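Local coordinates for pyridoxamine 5'-phosphate oxidase-related, FMN-binding protein (Paracoccus denitrificans, PDB 6VNA) that probably acts as a noncanonical heme oxygenase that degrades c-type heme, on an FMN-binding split-barrel scaffold of the pyridoxamine 5'-phosphate oxidase family, at residues A15-L20 against F148-S153; V38-R43 against L61-R66; A45-A50 against E114-A119; P72-L77 against W131-V136. All blocks are in the same frame, centred on the assembly; numbering follows the deposited sequence.

Contact 1: A15-L20 against F148-S153; sequences ALARQL and FKLTAS
The N-terminal helix 11-23 lies beside the C-terminal strand 148-151 and the short helical turn after it, and the two parts meet through Ala17 with Leu150 and Arg18 with Ser153. Ala17 offers its one methyl group to the strand, and Leu150 answers with a single branch: its CD1 stands 3.7 Å from CB of Ala17. That branch leads because CG of Leu150 is anti to the carbonyl carbon (chi1 -62°) and CD1 continues the chain away from CA, so the leucine reaches the helix with one methyl. The CA atoms of Ala17 and Leu150, the nearest pair here, are 8.7 Å apart.

In the antiparallel sheet of this FMN-binding split barrel, strand 148-151 pairs with strand 137-141, and the helix is laid over the pair: Leu16 and Leu20 rest on Leu140, which Leu150 also touches. Leu93 of strand 92-101 meets both Leu20 and Leu150.

The second touch is polar and looser. Arg18 runs extended from CG to NE along the outside of the helix, bringing the edge of its guanidinium up to a backbone carbonyl; its NH2 is 3.5 Å from O of Ser153, close to the guanidinium plane, yet no hydrogen bond forms. The hydroxyl of Ser153 is engaged within its own segment, where OG is 2.7 Å from OG1 of Thr151 in a hydrogen bond that either could donate. Asp154 takes the backbone N-H of Thr151 through OD2.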
loop_
_atom_site.group_PDB
_atom_site.type_symbol
_atom_site.label_atom_id
_atom_site.label_comp_id
_atom_site.label_asym_id
_atom_site.label_seq_id
_atom_site.Cartn_x
_atom_site.Cartn_y
_atom_site.Cartn_z
ATOM N N ALA A 15 5.557 -6.060 -19.731
ATOM C CA ALA A 15 4.146 -6.262 -20.160
ATOM C C ALA A 15 3.281 -6.680 -18.948
ATOM O O ALA A 15 2.127 -6.184 -18.796
ATOM C CB ALA A 15 4.112 -7.283 -21.272
ATOM N N LEU A 16 3.809 -7.537 -18.069
ATOM C CA LEU A 16 3.067 -7.902 -16.838
ATOM C C LEU A 16 2.766 -6.625 -16.036
ATOM O O LEU A 16 1.575 -6.422 -15.671
ATOM C CB LEU A 16 3.869 -8.914 -16.020
ATOM C CG LEU A 16 3.081 -9.456 -14.835
ATOM C CD1 LEU A 16 1.679 -9.879 -15.274
ATOM C CD2 LEU A 16 3.830 -10.592 -14.152
ATOM N N ALA A 17 3.781 -5.766 -15.832
ATOM C CA ALA A 17 3.680 -4.481 -15.087
ATOM C C ALA A 17 2.612 -3.595 -15.716
ATOM O O ALA A 17 1.809 -3.021 -14.967
ATOM C CB ALA A 17 5.001 -3.760 -15.070
ATOM N N ARG A 18 2.632 -3.463 -17.041
ATOM C CA ARG A 18 1.656 -2.627 -17.787
ATOM C C ARG A 18 0.259 -3.241 -17.693
ATOM O O ARG A 18 -0.729 -2.451 -17.641
ATOM C CB ARG A 18 2.083 -2.493 -19.250
ATOM C CG ARG A 18 3.420 -1.793 -19.429
ATOM C CD ARG A 18 3.614 -1.294 -20.848
ATOM N NE ARG A 18 4.936 -0.691 -20.997
ATOM C CZ ARG A 18 6.032 -1.320 -21.414
ATOM N NH1 ARG A 18 5.993 -2.602 -21.746
ATOM N NH2 ARG A 18 7.171 -0.652 -21.499
ATOM N N GLN A 19 0.172 -4.584 -17.699
ATOM C CA GLN A 19 -1.121 -5.322 -17.681
ATOM C C GLN A 19 -1.771 -5.146 -16.300
ATOM O O GLN A 19 -3.021 -4.943 -16.257
ATOM C CB GLN A 19 -0.933 -6.806 -18.041
ATOM C CG GLN A 19 -0.757 -7.065 -19.535
ATOM C CD GLN A 19 -0.236 -8.442 -19.907
ATOM O OE1 GLN A 19 0.544 -9.069 -19.203
ATOM N NE2 GLN A 19 -0.656 -8.925 -21.062
ATOM N N LEU A 20 -0.970 -5.230 -15.227
ATOM C CA LEU A 20 -1.419 -4.968 -13.835
ATOM C C LEU A 20 -2.001 -3.555 -13.735
ATOM O O LEU A 20 -3.111 -3.395 -13.140
ATOM C CB LEU A 20 -0.256 -5.155 -12.851
ATOM C CG LEU A 20 0.128 -6.610 -12.592
ATOM C CD1 LEU A 20 1.281 -6.729 -11.615
ATOM C CD2 LEU A 20 -1.073 -7.391 -12.076
ATOM N N PHE A 148 11.721 -7.896 -10.427
ATOM C CA PHE A 148 12.324 -7.014 -11.454
ATOM C C PHE A 148 12.290 -5.565 -10.956
ATOM O O PHE A 148 11.213 -5.121 -10.461
ATOM C CB PHE A 148 11.559 -7.143 -12.775
ATOM C CG PHE A 148 11.396 -8.561 -13.246
ATOM C CD1 PHE A 148 10.293 -9.317 -12.880
ATOM C CD2 PHE A 148 12.366 -9.155 -14.035
ATOM C CE1 PHE A 148 10.159 -10.632 -13.305
ATOM C CE2 PHE A 148 12.228 -10.468 -14.466
ATOM C CZ PHE A 148 11.124 -11.207 -14.101
ATOM N N LYS A 149 13.413 -4.852 -11.103
ATOM C CA LYS A 149 13.505 -3.368 -10.981
ATOM C C LYS A 149 13.039 -2.727 -12.291
ATOM O O LYS A 149 13.512 -3.143 -13.345
ATOM C CB LYS A 149 14.932 -2.918 -10.658
ATOM C CG LYS A 149 15.374 -3.231 -9.240
ATOM C CD LYS A 149 16.465 -2.320 -8.718
ATOM C CE LYS A 149 16.882 -2.680 -7.306
ATOM N NZ LYS A 149 17.807 -1.683 -6.721
ATOM N N LEU A 150 12.132 -1.753 -12.218
ATOM C CA LEU A 150 11.527 -1.108 -13.405
ATOM C C LEU A 150 11.786 0.401 -13.367
ATOM O O LEU A 150 11.784 0.986 -12.274
ATOM C CB LEU A 150 10.026 -1.407 -13.393
ATOM C CG LEU A 150 9.628 -2.878 -13.492
ATOM C CD1 LEU A 150 8.132 -3.032 -13.320
ATOM C CD2 LEU A 150 10.047 -3.463 -14.822
ATOM N N THR A 151 11.998 1.001 -14.537
ATOM C CA THR A 151 12.057 2.469 -14.734
ATOM C C THR A 151 10.628 2.936 -14.983
ATOM O O THR A 151 9.726 2.066 -15.047
ATOM C CB THR A 151 12.968 2.868 -15.903
ATOM O OG1 THR A 151 12.260 2.650 -17.128
ATOM C CG2 THR A 151 14.276 2.108 -15.900
ATOM N N ALA A 152 10.439 4.241 -15.161
ATOM C CA ALA A 152 9.112 4.858 -15.362
ATOM C C ALA A 152 8.627 4.545 -16.780
ATOM O O ALA A 152 7.396 4.423 -16.976
ATOM C CB ALA A 152 9.181 6.337 -15.094
ATOM N N SER A 153 9.550 4.412 -17.736
ATOM C CA SER A 153 9.233 4.054 -19.145
ATOM C C SER A 153 8.690 2.615 -19.192
ATOM O O SER A 153 7.645 2.401 -19.833
ATOM C CB SER A 153 10.438 4.239 -20.040
ATOM O OG SER A 153 11.552 3.507 -19.546
#

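Contact 2: V38-R43 against L61-R66; sequences VPLVTR and LAAHAR
Thr42 and His64 meet at an angle, the threonine hydroxyl coming to the imidazole obliquely and its methyl lying in the ring plane. ND1 of His64 donates to OG1 of Thr42 across 2.8 Å, but the N-H points well off the oxygen, at 122°, so the bond is weak. The same nitrogen lies 3.6 Å from CG2 of Thr42, at the ring edge; hydroxyl and methyl thus both sit close to one ring atom. His64 is placed for this by an unusual torsion, CG lying between the backbone N and the carbonyl carbon (chi1 50°), which turns the ring so that ND1 comes up to Thr42. An alanine here would probably leave OG1 of Thr42 without its imidazole partner and open a gap between strand and helix.

Two residues earlier, on the same face of the strand, Leu40 approaches the helix with its CD2 methyl, 3.8 Å from CB of Ala63, an apolar touch beside the polar one. Behind the contact the helix start is tied to its own lead-in: NE of Arg66 donates to O of Leu61 at 2.9 Å, the donor lying above the carbonyl plane, and one face of the guanidinium covers CA of Ala63. Ala62 holds the N-cap position, its carbonyl receiving the N-H of Arg66.

Helix 63-70 follows strand 54-59, and His64 also leans on Leu29 and Thr31 of strand 26-32, which pairs with strand 39-48. The other side of strand 39-48 faces the second subunit, where Val41 packs on Leu77 and Arg43 bonds to the carbonyl of Ala87, both of that neighbouring chain.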
loop_
_atom_site.group_PDB
_atom_site.type_symbol
_atom_site.label_atom_id
_atom_site.label_comp_id
_atom_site.label_asym_id
_atom_site.label_seq_id
_atom_site.Cartn_x
_atom_site.Cartn_y
_atom_site.Cartn_z
ATOM N N VAL A 38 6.471 8.363 9.572
ATOM C CA VAL A 38 6.176 6.906 9.403
ATOM C C VAL A 38 5.241 6.748 8.205
ATOM O O VAL A 38 4.331 7.553 8.038
ATOM C CB VAL A 38 5.516 6.295 10.661
ATOM C CG1 VAL A 38 5.139 4.833 10.459
ATOM C CG2 VAL A 38 6.386 6.438 11.891
ATOM N N PRO A 39 5.414 5.710 7.348
ATOM C CA PRO A 39 4.510 5.497 6.208
ATOM C C PRO A 39 3.090 5.176 6.688
ATOM O O PRO A 39 2.938 4.292 7.508
ATOM C CB PRO A 39 5.119 4.304 5.458
ATOM C CG PRO A 39 6.562 4.249 5.946
ATOM C CD PRO A 39 6.512 4.725 7.385
ATOM N N LEU A 40 2.101 5.952 6.241
ATOM C CA LEU A 40 0.658 5.622 6.382
ATOM C C LEU A 40 0.191 4.817 5.149
ATOM O O LEU A 40 0.300 5.345 4.012
ATOM C CB LEU A 40 -0.131 6.927 6.479
ATOM C CG LEU A 40 -1.643 6.749 6.576
ATOM C CD1 LEU A 40 -2.010 5.958 7.831
ATOM C CD2 LEU A 40 -2.347 8.091 6.564
ATOM N N VAL A 41 -0.287 3.585 5.352
ATOM C CA VAL A 41 -0.728 2.675 4.248
ATOM C C VAL A 41 -2.245 2.582 4.299
ATOM O O VAL A 41 -2.769 2.095 5.338
ATOM C CB VAL A 41 -0.050 1.302 4.343
ATOM C CG1 VAL A 41 -0.216 0.528 3.050
ATOM C CG2 VAL A 41 1.427 1.432 4.698
ATOM N N THR A 42 -2.908 3.095 3.255
ATOM C CA THR A 42 -4.385 3.155 3.128
ATOM C C THR A 42 -4.813 2.563 1.774
ATOM O O THR A 42 -4.041 2.597 0.812
ATOM C CB THR A 42 -4.922 4.585 3.265
ATOM O OG1 THR A 42 -4.375 5.374 2.209
ATOM C CG2 THR A 42 -4.594 5.244 4.584
ATOM N N ARG A 43 -6.037 2.057 1.709
ATOM C CA ARG A 43 -6.618 1.468 0.483
ATOM C C ARG A 43 -7.332 2.574 -0.284
ATOM O O ARG A 43 -8.134 3.267 0.341
ATOM C CB ARG A 43 -7.598 0.338 0.808
ATOM C CG ARG A 43 -8.180 -0.296 -0.444
ATOM C CD ARG A 43 -9.027 -1.486 -0.104
ATOM N NE ARG A 43 -8.235 -2.683 0.092
ATOM C CZ ARG A 43 -8.709 -3.825 0.581
ATOM N NH1 ARG A 43 -9.979 -3.922 0.937
ATOM N NH2 ARG A 43 -7.909 -4.874 0.704
ATOM N N LEU A 61 -9.846 15.694 2.258
ATOM C CA LEU A 61 -9.445 16.053 3.654
ATOM C C LEU A 61 -9.187 14.818 4.525
ATOM O O LEU A 61 -8.898 15.003 5.705
ATOM C CB LEU A 61 -10.538 16.931 4.262
ATOM C CG LEU A 61 -10.563 18.360 3.744
ATOM C CD1 LEU A 61 -11.554 19.176 4.536
ATOM C CD2 LEU A 61 -9.186 18.998 3.813
ATOM N N ALA A 62 -9.236 13.617 3.953
ATOM C CA ALA A 62 -8.779 12.359 4.582
ATOM C C ALA A 62 -7.274 12.425 4.873
ATOM O O ALA A 62 -6.555 13.144 4.156
ATOM C CB ALA A 62 -9.093 11.183 3.678
ATOM N N ALA A 63 -6.836 11.627 5.851
ATOM C CA ALA A 63 -5.450 11.465 6.330
ATOM C C ALA A 63 -4.436 11.386 5.185
ATOM O O ALA A 63 -3.407 12.063 5.278
ATOM C CB ALA A 63 -5.362 10.242 7.203
ATOM N N HIS A 64 -4.677 10.555 4.178
ATOM C CA HIS A 64 -3.721 10.293 3.070
ATOM C C HIS A 64 -3.692 11.499 2.123
ATOM O O HIS A 64 -2.623 11.779 1.565
ATOM C CB HIS A 64 -4.003 8.942 2.352
ATOM C CG HIS A 64 -5.410 8.702 1.915
ATOM N ND1 HIS A 64 -6.126 7.595 2.316
ATOM C CD2 HIS A 64 -6.234 9.403 1.104
ATOM C CE1 HIS A 64 -7.339 7.642 1.802
ATOM N NE2 HIS A 64 -7.431 8.740 1.050
ATOM N N ALA A 65 -4.811 12.196 1.962
ATOM C CA ALA A 65 -4.904 13.411 1.116
ATOM C C ALA A 65 -4.144 14.562 1.800
ATOM O O ALA A 65 -3.386 15.289 1.122
ATOM C CB ALA A 65 -6.355 13.750 0.876
ATOM N N ARG A 66 -4.303 14.696 3.117
ATOM C CA ARG A 66 -3.607 15.736 3.917
ATOM C C ARG A 66 -2.116 15.442 3.889
ATOM O O ARG A 66 -1.354 16.382 3.740
ATOM C CB ARG A 66 -4.146 15.778 5.350
ATOM C CG ARG A 66 -5.584 16.257 5.409
ATOM C CD ARG A 66 -6.008 16.632 6.796
ATOM N NE ARG A 66 -6.680 15.560 7.505
ATOM C CZ ARG A 66 -6.093 14.692 8.298
ATOM N NH1 ARG A 66 -4.788 14.701 8.460
ATOM N NH2 ARG A 66 -6.826 13.800 8.913
#

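Contact 3: A45-A50 against E114-A119; sequences ALQTDA and ERDPKA
At the edge of the Arg115 guanidinium, close to its plane, lie OE1 of Gln47 and a water, while the Gln47 amide is turned 43° against that plane. OE1 is 3.5 Å from NE of Arg115 and also rests against the arginine's CB. The two side chains slide past each other in opposite directions, and the arginine, bent at chi3 (66°), brings its far end beside Thr48. There the water accepts from NH2 of Arg115 at 2.9 Å and, more weakly, from the backbone N of Thr48, bridging the segments. Arg115 is gripped more firmly by Glu22, to which NH1 makes a salt bridge.

At the other corner of the amide, NE2 of Gln47 is packed 3.4 Å from CB of Asp116, amide and carboxylate lying 46° apart. This nitrogen has its real partner in the carbonyl of Trp112. A leucine in place of Gln47 would probably leave that carbonyl without its donor and the arginine edge facing a methyl group. Asp116 is itself steadied by Lys118, whose NZ meets OD2 on the syn side at 3.2 Å in a salt bridge.

With Arg25 NE bonded to the Arg115 carbonyl as well, side-chain donors satisfy backbone oxygens in the last turn of helix 108-115, a common way of closing a helix C-terminus; Gln47 ties the helix to strand 39-48 on the outside of the split barrel, Arg25 to the chain just before strand 26-32.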
loop_
_atom_site.group_PDB
_atom_site.type_symbol
_atom_site.label_atom_id
_atom_site.label_comp_id
_atom_site.label_asym_id
_atom_site.label_seq_id
_atom_site.Cartn_x
_atom_site.Cartn_y
_atom_site.Cartn_z
ATOM N N ALA A 45 -9.165 3.869 -4.350
ATOM C CA ALA A 45 -9.583 3.682 -5.755
ATOM C C ALA A 45 -8.441 4.213 -6.617
ATOM O O ALA A 45 -7.939 5.311 -6.334
ATOM C CB ALA A 45 -10.892 4.378 -6.033
ATOM N N LEU A 46 -7.960 3.391 -7.530
ATOM C CA LEU A 46 -6.834 3.734 -8.423
ATOM C C LEU A 46 -7.043 3.083 -9.790
ATOM O O LEU A 46 -7.233 1.861 -9.850
ATOM C CB LEU A 46 -5.513 3.240 -7.839
ATOM C CG LEU A 46 -4.319 3.572 -8.734
ATOM C CD1 LEU A 46 -3.732 4.930 -8.355
ATOM C CD2 LEU A 46 -3.275 2.485 -8.674
ATOM N N GLN A 47 -6.963 3.897 -10.833
ATOM C CA GLN A 47 -6.926 3.484 -12.253
ATOM C C GLN A 47 -5.717 4.169 -12.896
ATOM O O GLN A 47 -4.913 4.742 -12.151
ATOM C CB GLN A 47 -8.252 3.874 -12.896
ATOM C CG GLN A 47 -9.455 3.257 -12.204
ATOM C CD GLN A 47 -10.743 3.621 -12.904
ATOM O OE1 GLN A 47 -10.754 4.001 -14.072
ATOM N NE2 GLN A 47 -11.839 3.566 -12.175
ATOM N N THR A 48 -5.579 4.077 -14.216
ATOM C CA THR A 48 -4.632 4.878 -15.034
ATOM C C THR A 48 -5.435 5.962 -15.751
ATOM O O THR A 48 -6.627 5.760 -15.861
ATOM C CB THR A 48 -3.918 3.957 -16.024
ATOM O OG1 THR A 48 -4.955 3.368 -16.814
ATOM C CG2 THR A 48 -3.101 2.888 -15.343
ATOM N N ASP A 49 -4.836 7.055 -16.237
ATOM C CA ASP A 49 -5.508 7.869 -17.296
ATOM C C ASP A 49 -4.855 7.539 -18.646
ATOM O O ASP A 49 -4.065 6.559 -18.697
ATOM C CB ASP A 49 -5.673 9.364 -16.955
ATOM C CG ASP A 49 -4.458 10.137 -16.485
ATOM O OD1 ASP A 49 -3.337 9.583 -16.554
ATOM O OD2 ASP A 49 -4.654 11.300 -16.058
ATOM N N ALA A 50 -5.237 8.288 -19.691
ATOM C CA ALA A 50 -4.935 8.074 -21.129
ATOM C C ALA A 50 -3.489 7.611 -21.350
ATOM O O ALA A 50 -3.312 6.573 -22.019
ATOM C CB ALA A 50 -5.222 9.348 -21.885
ATOM N N GLU A 114 -16.977 4.005 -16.392
ATOM C CA GLU A 114 -16.999 2.862 -17.338
ATOM C C GLU A 114 -16.188 1.725 -16.712
ATOM O O GLU A 114 -16.641 0.558 -16.802
ATOM C CB GLU A 114 -16.492 3.282 -18.718
ATOM C CG GLU A 114 -17.464 4.200 -19.450
ATOM C CD GLU A 114 -16.998 4.646 -20.826
ATOM O OE1 GLU A 114 -16.644 3.757 -21.645
ATOM O OE2 GLU A 114 -16.973 5.878 -21.074
ATOM N N ARG A 115 -15.080 2.053 -16.035
ATOM C CA ARG A 115 -14.110 1.054 -15.504
ATOM C C ARG A 115 -14.468 0.668 -14.060
ATOM O O ARG A 115 -14.150 -0.464 -13.651
ATOM C CB ARG A 115 -12.691 1.597 -15.687
ATOM C CG ARG A 115 -12.300 1.759 -17.150
ATOM C CD ARG A 115 -11.099 2.652 -17.380
ATOM N NE ARG A 115 -9.876 2.076 -16.832
ATOM C CZ ARG A 115 -9.033 1.281 -17.480
ATOM N NH1 ARG A 115 -9.267 0.928 -18.731
ATOM N NH2 ARG A 115 -7.954 0.833 -16.862
ATOM N N ASP A 116 -15.140 1.546 -13.319
ATOM C CA ASP A 116 -15.567 1.274 -11.920
ATOM C C ASP A 116 -16.934 1.917 -11.701
ATOM O O ASP A 116 -17.010 3.081 -11.299
ATOM C CB ASP A 116 -14.509 1.774 -10.933
ATOM C CG ASP A 116 -14.680 1.267 -9.514
ATOM O OD1 ASP A 116 -15.596 0.451 -9.286
ATOM O OD2 ASP A 116 -13.882 1.692 -8.645
ATOM N N PRO A 117 -18.046 1.195 -12.002
ATOM C CA PRO A 117 -19.400 1.726 -11.812
ATOM C C PRO A 117 -19.714 2.107 -10.351
ATOM O O PRO A 117 -20.162 3.224 -10.119
ATOM C CB PRO A 117 -20.308 0.572 -12.272
ATOM C CG PRO A 117 -19.434 -0.290 -13.155
ATOM C CD PRO A 117 -18.049 -0.162 -12.572
ATOM N N LYS A 118 -19.459 1.182 -9.415
ATOM C CA LYS A 118 -19.546 1.374 -7.938
ATOM C C LYS A 118 -19.070 2.782 -7.538
ATOM O O LYS A 118 -19.646 3.341 -6.579
ATOM C CB LYS A 118 -18.712 0.300 -7.226
ATOM C CG LYS A 118 -18.561 0.456 -5.714
ATOM C CD LYS A 118 -17.372 1.304 -5.253
ATOM C CE LYS A 118 -16.023 0.627 -5.407
ATOM N NZ LYS A 118 -14.939 1.615 -5.616
ATOM N N ALA A 119 -18.059 3.325 -8.231
ATOM C CA ALA A 119 -17.389 4.612 -7.919
ATOM C C ALA A 119 -18.240 5.816 -8.357
ATOM O O ALA A 119 -17.642 6.887 -8.595
ATOM C CB ALA A 119 -16.023 4.645 -8.566
HETATM O O HOH W 1 -6.467 0.884 -14.328
#

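Contact 4: P72-L77 against W131-V136; sequences PRAGLL and WRIEPV
Ile133 faces Ala74 and Leu76, and its side chain meets them atom by atom from the root outward. CB already lies 4.1 Å from CD1 of Leu76. The CG2 branch, anti to the backbone N because chi1 is -60°, goes to the gap between the two partners: it is 3.9 Å from CD1 of Leu76 and 4.1 Å from CB of Ala74. CG1 carries the chain onward, and with chi2 at 162° the terminal CD1 is sent straight ahead into the fork of the leucine. This methyl stands 3.8 Å from CD2 of Leu76 and equally far from its CD1, with CG of the same leucine just behind, so it is held between both branches. Isoleucine and leucine therefore reach toward each other tip to tip, whereas Ala74 supplies only a short methyl group to the side of the isoleucine.

No hydrogen bond joins the two segments, and the CA atoms of Ala74 and Ile133, the nearest pair, are 7.1 Å apart; between these two segments the contact is made by apolar side chains alone. All three touching residues are buried.

The strands form a closed antiparallel ring, 26-32, 39-48, 54-59, 128-135, 92-101 and 73-79, and this contact spans its interior. Strand 92-101 pairs with both partners and bridges them on one side. Leu29 of strand 26-32 touches both Leu76 and Ile133, and strand 54-59 adds Pro54 against Leu76 and Ala56 against Ile133. Leu77, on the opposite face of its strand, packs on Thr42 of the second subunit.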
loop_
_atom_site.group_PDB
_atom_site.type_symbol
_atom_site.label_atom_id
_atom_site.label_comp_id
_atom_site.label_asym_id
_atom_site.label_seq_id
_atom_site.Cartn_x
_atom_site.Cartn_y
_atom_site.Cartn_z
ATOM N N PRO A 72 4.330 15.387 -1.298
ATOM C CA PRO A 72 3.770 14.592 -2.391
ATOM C C PRO A 72 4.466 13.237 -2.650
ATOM O O PRO A 72 4.118 12.566 -3.577
ATOM C CB PRO A 72 3.870 15.546 -3.606
ATOM C CG PRO A 72 4.993 16.530 -3.267
ATOM C CD PRO A 72 5.168 16.503 -1.761
ATOM N N ARG A 73 5.422 12.821 -1.832
ATOM C CA ARG A 73 6.047 11.489 -2.031
ATOM C C ARG A 73 5.003 10.406 -1.723
ATOM O O ARG A 73 4.315 10.519 -0.702
ATOM C CB ARG A 73 7.346 11.364 -1.231
ATOM C CG ARG A 73 8.504 12.100 -1.889
ATOM C CD ARG A 73 9.767 12.078 -1.054
ATOM N NE ARG A 73 9.592 12.843 0.173
ATOM C CZ ARG A 73 10.421 12.821 1.208
ATOM N NH1 ARG A 73 11.506 12.059 1.199
ATOM N NH2 ARG A 73 10.145 13.566 2.260
ATOM N N ALA A 74 4.870 9.421 -2.620
ATOM C CA ALA A 74 3.756 8.440 -2.643
ATOM C C ALA A 74 4.266 7.095 -3.138
ATOM O O ALA A 74 4.974 7.076 -4.161
ATOM C CB ALA A 74 2.626 8.940 -3.516
ATOM N N GLY A 75 3.942 6.032 -2.398
ATOM C CA GLY A 75 4.075 4.622 -2.821
ATOM C C GLY A 75 2.743 4.016 -3.239
ATOM O O GLY A 75 1.690 4.385 -2.658
ATOM N N LEU A 76 2.760 3.142 -4.238
ATOM C CA LEU A 76 1.580 2.300 -4.603
ATOM C C LEU A 76 2.024 0.842 -4.651
ATOM O O LEU A 76 3.116 0.583 -5.237
ATOM C CB LEU A 76 1.026 2.686 -5.976
ATOM C CG LEU A 76 0.446 4.078 -6.117
ATOM C CD1 LEU A 76 0.235 4.419 -7.588
ATOM C CD2 LEU A 76 -0.854 4.197 -5.356
ATOM N N LEU A 77 1.226 -0.041 -4.036
ATOM C CA LEU A 77 1.171 -1.496 -4.320
ATOM C C LEU A 77 -0.069 -1.798 -5.166
ATOM O O LEU A 77 -1.202 -1.455 -4.755
ATOM C CB LEU A 77 1.088 -2.295 -3.019
ATOM C CG LEU A 77 1.200 -3.811 -3.199
ATOM C CD1 LEU A 77 2.432 -4.166 -4.037
ATOM C CD2 LEU A 77 1.273 -4.507 -1.844
ATOM N N TRP A 131 -5.677 12.695 -8.212
ATOM C CA TRP A 131 -4.198 12.841 -8.132
ATOM C C TRP A 131 -3.518 11.904 -9.140
ATOM O O TRP A 131 -3.783 10.685 -9.066
ATOM C CB TRP A 131 -3.716 12.470 -6.731
ATOM C CG TRP A 131 -4.188 13.361 -5.630
ATOM C CD1 TRP A 131 -5.405 13.381 -5.013
ATOM C CD2 TRP A 131 -3.377 14.327 -4.951
ATOM N NE1 TRP A 131 -5.416 14.326 -4.016
ATOM C CE2 TRP A 131 -4.186 14.921 -3.957
ATOM C CE3 TRP A 131 -2.053 14.751 -5.113
ATOM C CZ2 TRP A 131 -3.706 15.920 -3.117
ATOM C CZ3 TRP A 131 -1.581 15.746 -4.286
ATOM C CH2 TRP A 131 -2.396 16.311 -3.300
ATOM N N ARG A 132 -2.632 12.428 -9.992
ATOM C CA ARG A 132 -1.698 11.613 -10.804
ATOM C C ARG A 132 -0.519 11.238 -9.915
ATOM O O ARG A 132 0.017 12.128 -9.254
ATOM C CB ARG A 132 -1.196 12.382 -12.028
ATOM C CG ARG A 132 -2.260 12.601 -13.091
ATOM C CD ARG A 132 -1.816 13.614 -14.130
ATOM N NE ARG A 132 -0.544 13.268 -14.745
ATOM C CZ ARG A 132 -0.392 12.511 -15.826
ATOM N NH1 ARG A 132 -1.439 11.974 -16.431
ATOM N NH2 ARG A 132 0.820 12.274 -16.291
ATOM N N ILE A 133 -0.131 9.969 -9.890
ATOM C CA ILE A 133 1.074 9.526 -9.138
ATOM C C ILE A 133 2.116 9.162 -10.181
ATOM O O ILE A 133 2.036 8.048 -10.733
ATOM C CB ILE A 133 0.737 8.402 -8.140
ATOM C CG1 ILE A 133 -0.297 8.900 -7.131
ATOM C CG2 ILE A 133 1.989 7.911 -7.432
ATOM C CD1 ILE A 133 -1.008 7.822 -6.406
ATOM N N GLU A 134 3.002 10.116 -10.478
ATOM C CA GLU A 134 3.997 10.024 -11.568
ATOM C C GLU A 134 5.122 9.119 -11.096
ATOM O O GLU A 134 5.744 9.385 -10.079
ATOM C CB GLU A 134 4.510 11.404 -11.957
ATOM C CG GLU A 134 3.438 12.289 -12.564
ATOM C CD GLU A 134 3.848 13.745 -12.729
ATOM O OE1 GLU A 134 4.965 14.090 -12.289
ATOM O OE2 GLU A 134 3.044 14.530 -13.290
ATOM N N PRO A 135 5.369 7.988 -11.783
ATOM C CA PRO A 135 6.380 7.045 -11.328
ATOM C C PRO A 135 7.806 7.537 -11.567
ATOM O O PRO A 135 8.075 8.111 -12.594
ATOM C CB PRO A 135 6.090 5.759 -12.126
ATOM C CG PRO A 135 5.326 6.228 -13.348
ATOM C CD PRO A 135 4.590 7.481 -12.925
ATOM N N VAL A 136 8.656 7.251 -10.590
ATOM C CA VAL A 136 10.135 7.362 -10.640
ATOM C C VAL A 136 10.710 5.958 -10.854
ATOM O O VAL A 136 11.518 5.804 -11.784
ATOM C CB VAL A 136 10.660 8.005 -9.337
ATOM C CG1 VAL A 136 12.171 7.983 -9.247
ATOM C CG2 VAL A 136 10.134 9.417 -9.158
#

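How the contacts relate
All four contacts reach one antiparallel sheet, with contact 4 inside the barrel it closes. Contact 1 joins the two ends of the chain, so the other three are nested within it; contacts 2 and 4 come in series, while contact 3 crosses both. Contacts 2 and 3 share strand 39-48, with centres 20 Å apart. Contact 4 touches every other contact: Ala152 of contact 1 packs on Pro135, Ala65 of contact 2 meets Trp131, and Asp49 of contact 3 forms a salt bridge with Arg132. Centres of contacts 1 and 2 lie about 25 Å apart, on opposite sides of the chain's centre; contacts 2, 3 and 4 touch the second subunit, so parts of the barrel face it.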